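Long-range contact in peptide-binding protein (Photobacterium damsela subsp. piscicida, PDB 6SQX), which is a secreted NlpC/P60 endopeptidase that cleaves the peptidoglycan of potentially competing bacteria: residues Val420-Ala432 and Gly451-Trp463. Numbering follows the deposited sequence. Where two conformers were deposited one is given.
With EDO (1,2-ethanediol), chain Q.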
# COMPACT_ATOMS: atom_id res chain seq x y z
N VAL A 420 -14.96 11.30 -4.22
CA VAL A 420 -14.95 11.75 -5.62
C VAL A 420 -15.03 13.27 -5.64
O VAL A 420 -15.81 13.88 -4.88
CB VAL A 420 -16.13 11.14 -6.40
CG1 VAL A 420 -16.03 11.52 -7.90
CG2 VAL A 420 -16.14 9.62 -6.19
N LYS A 421 -14.28 13.89 -6.55
CA LYS A 421 -14.29 15.35 -6.64
C LYS A 421 -15.67 15.88 -7.08
O LYS A 421 -16.30 15.35 -8.00
CB LYS A 421 -13.21 15.85 -7.61
CG LYS A 421 -13.08 17.39 -7.69
CD LYS A 421 -11.88 17.86 -8.53
CE LYS A 421 -12.02 19.34 -8.89
NZ LYS A 421 -10.71 19.90 -9.28
N LEU A 422 -16.10 16.96 -6.44
CA LEU A 422 -17.28 17.71 -6.83
C LEU A 422 -16.87 19.15 -7.09
O LEU A 422 -15.90 19.64 -6.51
CB LEU A 422 -18.30 17.76 -5.67
CG LEU A 422 -18.65 16.44 -4.98
CD1 LEU A 422 -19.56 16.66 -3.77
CD2 LEU A 422 -19.27 15.47 -6.01
N VAL A 423 -17.62 19.84 -7.95
CA VAL A 423 -17.39 21.27 -8.17
C VAL A 423 -18.74 21.99 -8.14
O VAL A 423 -19.71 21.51 -8.72
CB VAL A 423 -16.63 21.54 -9.50
CG1 VAL A 423 -16.39 23.00 -9.71
CG2 VAL A 423 -15.30 20.85 -9.47
N ASN A 424 -18.81 23.13 -7.45
CA ASN A 424 -20.07 23.88 -7.43
C ASN A 424 -20.07 24.98 -8.49
O ASN A 424 -19.15 25.11 -9.30
CB ASN A 424 -20.42 24.39 -6.03
CG ASN A 424 -19.53 25.53 -5.56
OD1 ASN A 424 -18.77 26.10 -6.34
ND2 ASN A 424 -19.64 25.89 -4.28
N GLY A 425 -21.13 25.79 -8.50
CA GLY A 425 -21.29 26.80 -9.53
C GLY A 425 -20.28 27.93 -9.46
O GLY A 425 -20.12 28.65 -10.45
N ASN A 426 -19.61 28.09 -8.32
CA ASN A 426 -18.52 29.05 -8.14
C ASN A 426 -17.15 28.44 -8.37
O ASN A 426 -16.14 29.09 -8.07
CB ASN A 426 -18.54 29.63 -6.73
CG ASN A 426 -19.67 30.61 -6.53
OD1 ASN A 426 -19.96 31.43 -7.41
ND2 ASN A 426 -20.33 30.53 -5.37
N ASN A 427 -17.10 27.24 -8.94
CA ASN A 427 -15.86 26.50 -9.14
C ASN A 427 -15.13 26.18 -7.84
O ASN A 427 -13.92 25.95 -7.83
CB ASN A 427 -14.92 27.18 -10.15
CG ASN A 427 -14.15 26.19 -10.99
OD1 ASN A 427 -14.70 25.18 -11.43
ND2 ASN A 427 -12.87 26.46 -11.22
N GLU A 428 -15.85 26.13 -6.72
CA GLU A 428 -15.28 25.63 -5.47
C GLU A 428 -15.37 24.10 -5.42
O GLU A 428 -16.30 23.50 -5.95
CB GLU A 428 -16.04 26.24 -4.29
CG GLU A 428 -15.87 27.77 -4.22
CD GLU A 428 -16.98 28.49 -3.46
OE1 GLU A 428 -17.98 27.86 -3.08
OE2 GLU A 428 -16.86 29.72 -3.25
N GLN A 429 -14.36 23.46 -4.83
CA GLN A 429 -14.31 22.00 -4.80
C GLN A 429 -15.03 21.42 -3.59
O GLN A 429 -15.14 22.06 -2.53
CB GLN A 429 -12.87 21.47 -4.82
CG GLN A 429 -12.13 21.61 -3.50
CD GLN A 429 -10.77 20.91 -3.49
OE1 GLN A 429 -10.48 20.05 -4.32
NE2 GLN A 429 -9.93 21.29 -2.54
N GLY A 430 -15.49 20.19 -3.76
CA GLY A 430 -16.08 19.42 -2.68
C GLY A 430 -15.69 17.97 -2.88
O GLY A 430 -14.98 17.61 -3.83
N ARG A 431 -16.12 17.13 -1.95
CA ARG A 431 -15.88 15.69 -2.08
C ARG A 431 -17.16 14.94 -1.78
O ARG A 431 -17.85 15.24 -0.80
CB ARG A 431 -14.78 15.15 -1.14
CG ARG A 431 -13.38 15.72 -1.44
CD ARG A 431 -12.81 15.14 -2.76
NE ARG A 431 -11.44 15.60 -2.98
CZ ARG A 431 -11.13 16.80 -3.48
NH1 ARG A 431 -12.08 17.67 -3.81
NH2 ARG A 431 -9.84 17.11 -3.67
N ALA A 432 -17.44 13.92 -2.59
CA ALA A 432 -18.45 12.91 -2.26
C ALA A 432 -17.68 11.82 -1.53
O ALA A 432 -16.95 11.04 -2.15
CB ALA A 432 -19.13 12.38 -3.52
N GLY A 451 -28.91 13.73 -8.29
CA GLY A 451 -29.27 14.25 -6.97
C GLY A 451 -28.28 15.30 -6.48
O GLY A 451 -28.68 16.33 -5.92
N LEU A 452 -26.99 15.06 -6.70
CA LEU A 452 -25.99 16.06 -6.32
C LEU A 452 -26.16 17.35 -7.11
O LEU A 452 -26.02 18.45 -6.55
CB LEU A 452 -24.58 15.49 -6.52
CG LEU A 452 -24.22 14.40 -5.49
CD1 LEU A 452 -22.97 13.62 -5.97
CD2 LEU A 452 -23.98 14.99 -4.10
N SER A 453 -26.43 17.24 -8.41
CA SER A 453 -26.57 18.43 -9.25
C SER A 453 -27.73 19.30 -8.78
O SER A 453 -27.68 20.53 -8.92
CB SER A 453 -26.79 18.01 -10.70
OG SER A 453 -26.93 19.14 -11.54
N ASN A 454 -28.78 18.69 -8.21
CA ASN A 454 -29.89 19.49 -7.71
C ASN A 454 -29.50 20.35 -6.51
O ASN A 454 -30.22 21.31 -6.19
CB ASN A 454 -31.08 18.62 -7.31
CG ASN A 454 -31.70 17.90 -8.49
OD1 ASN A 454 -31.67 18.38 -9.63
ND2 ASN A 454 -32.30 16.74 -8.22
N GLN A 455 -28.39 20.03 -5.85
CA GLN A 455 -27.87 20.86 -4.76
C GLN A 455 -26.64 21.65 -5.19
O GLN A 455 -25.82 22.04 -4.36
CB GLN A 455 -27.55 20.00 -3.52
CG GLN A 455 -28.61 18.99 -3.11
CD GLN A 455 -29.88 19.62 -2.65
OE1 GLN A 455 -29.89 20.72 -2.08
NE2 GLN A 455 -31.01 18.92 -2.91
N ASP A 456 -26.46 21.85 -6.51
CA ASP A 456 -25.40 22.67 -7.09
C ASP A 456 -24.02 22.03 -7.00
O ASP A 456 -23.02 22.74 -7.03
CB ASP A 456 -25.36 24.11 -6.56
CG ASP A 456 -24.44 25.03 -7.40
OD1 ASP A 456 -24.57 25.02 -8.65
OD2 ASP A 456 -23.58 25.76 -6.83
N TRP A 457 -23.93 20.71 -6.91
CA TRP A 457 -22.64 20.02 -6.92
C TRP A 457 -22.56 19.15 -8.16
O TRP A 457 -23.40 18.27 -8.35
CB TRP A 457 -22.51 19.16 -5.67
CG TRP A 457 -22.20 19.98 -4.47
CD1 TRP A 457 -23.03 20.22 -3.41
CD2 TRP A 457 -20.98 20.68 -4.19
NE1 TRP A 457 -22.41 21.04 -2.49
CE2 TRP A 457 -21.15 21.34 -2.95
CE3 TRP A 457 -19.77 20.85 -4.88
CZ2 TRP A 457 -20.13 22.09 -2.35
CZ3 TRP A 457 -18.77 21.63 -4.31
CH2 TRP A 457 -18.95 22.23 -3.04
N ALA A 458 -21.52 19.36 -8.98
CA ALA A 458 -21.29 18.58 -10.19
C ALA A 458 -20.25 17.52 -9.86
O ALA A 458 -19.08 17.84 -9.61
CB ALA A 458 -20.75 19.47 -11.31
N LEU A 459 -20.65 16.26 -9.88
CA LEU A 459 -19.72 15.15 -9.66
C LEU A 459 -18.82 14.95 -10.88
O LEU A 459 -19.31 14.91 -12.02
CB LEU A 459 -20.51 13.87 -9.33
CG LEU A 459 -19.64 12.65 -8.96
CD1 LEU A 459 -20.19 11.92 -7.72
CD2 LEU A 459 -19.59 11.68 -10.10
N GLN A 460 -17.52 14.82 -10.63
CA GLN A 460 -16.53 14.67 -11.70
C GLN A 460 -16.32 13.17 -11.86
O GLN A 460 -15.63 12.54 -11.04
CB GLN A 460 -15.25 15.39 -11.29
CG GLN A 460 -15.48 16.86 -10.98
CD GLN A 460 -16.05 17.59 -12.18
OE1 GLN A 460 -15.42 17.64 -13.25
NE2 GLN A 460 -17.24 18.17 -12.01
N SER A 461 -16.96 12.58 -12.88
CA SER A 461 -16.94 11.12 -13.03
C SER A 461 -15.54 10.59 -13.29
O SER A 461 -14.76 11.16 -14.06
CB SER A 461 -17.86 10.68 -14.17
OG SER A 461 -17.76 9.27 -14.33
N LEU A 462 -15.19 9.47 -12.63
CA LEU A 462 -13.90 8.85 -12.91
C LEU A 462 -13.78 8.45 -14.38
O LEU A 462 -12.66 8.38 -14.91
CB LEU A 462 -13.67 7.63 -12.02
CG LEU A 462 -13.13 7.92 -10.63
CD1 LEU A 462 -14.14 8.67 -9.77
CD2 LEU A 462 -12.70 6.61 -9.95
N TRP A 463 -14.90 8.18 -15.05
CA TRP A 463 -14.84 7.86 -16.48
C TRP A 463 -14.34 9.02 -17.32
O TRP A 463 -13.94 8.80 -18.47
CB TRP A 463 -16.22 7.47 -17.02
CG TRP A 463 -16.71 6.13 -16.57
CD1 TRP A 463 -17.71 5.87 -15.65
CD2 TRP A 463 -16.23 4.85 -17.01
NE1 TRP A 463 -17.86 4.52 -15.51
CE2 TRP A 463 -16.97 3.86 -16.32
CE3 TRP A 463 -15.22 4.45 -17.90
CZ2 TRP A 463 -16.76 2.50 -16.53
CZ3 TRP A 463 -15.03 3.10 -18.12
CH2 TRP A 463 -15.80 2.13 -17.44
C1 EDO Q . -22.98 24.47 -2.33
O1 EDO Q . -21.76 25.17 -2.06
C2 EDO Q . -23.26 24.53 -3.82
O2 EDO Q . -23.42 25.90 -4.23
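A458 O is gripped from opposite faces of its carbonyl plane: V423 N reaches it across the contact at 3.0 Å, and Q460 NE2, two residues further along the same segment, reaches it from the other face. Q460 can do this because its chain folds at chi2 (-60°), which turns the amide back; its backbone N donates to K421 O. A458 N returns a bond to V423 O at 2.8 Å. Strand 457-459 thus pairs antiparallel with 420-424 as the outermost member of a mixed four-stranded sheet, in which 420-424 and 429-432 form a hairpin and 23-25 closes the far side. W457 spreads its broad indole against the hairpin: N424 CB lies over one face, 3.8 Å from the six-membered ring centroid, while L422 CD1 lies over the opposite face. L422 CD2 packs on L459 CB at 3.9 Å, and V420 CG1 on L459 CG at 3.9 Å; these buried side chains offer methyl groups and no polar atoms needing partners. At the turn, N424 OD1 accepts from N426 N, making an Asx turn, and from E428 N. D456, whose positive phi (72°) ends the preceding helix in a Schellman motif, receives G425 N on OD2 at 3.0 Å, from above the carboxylate plane.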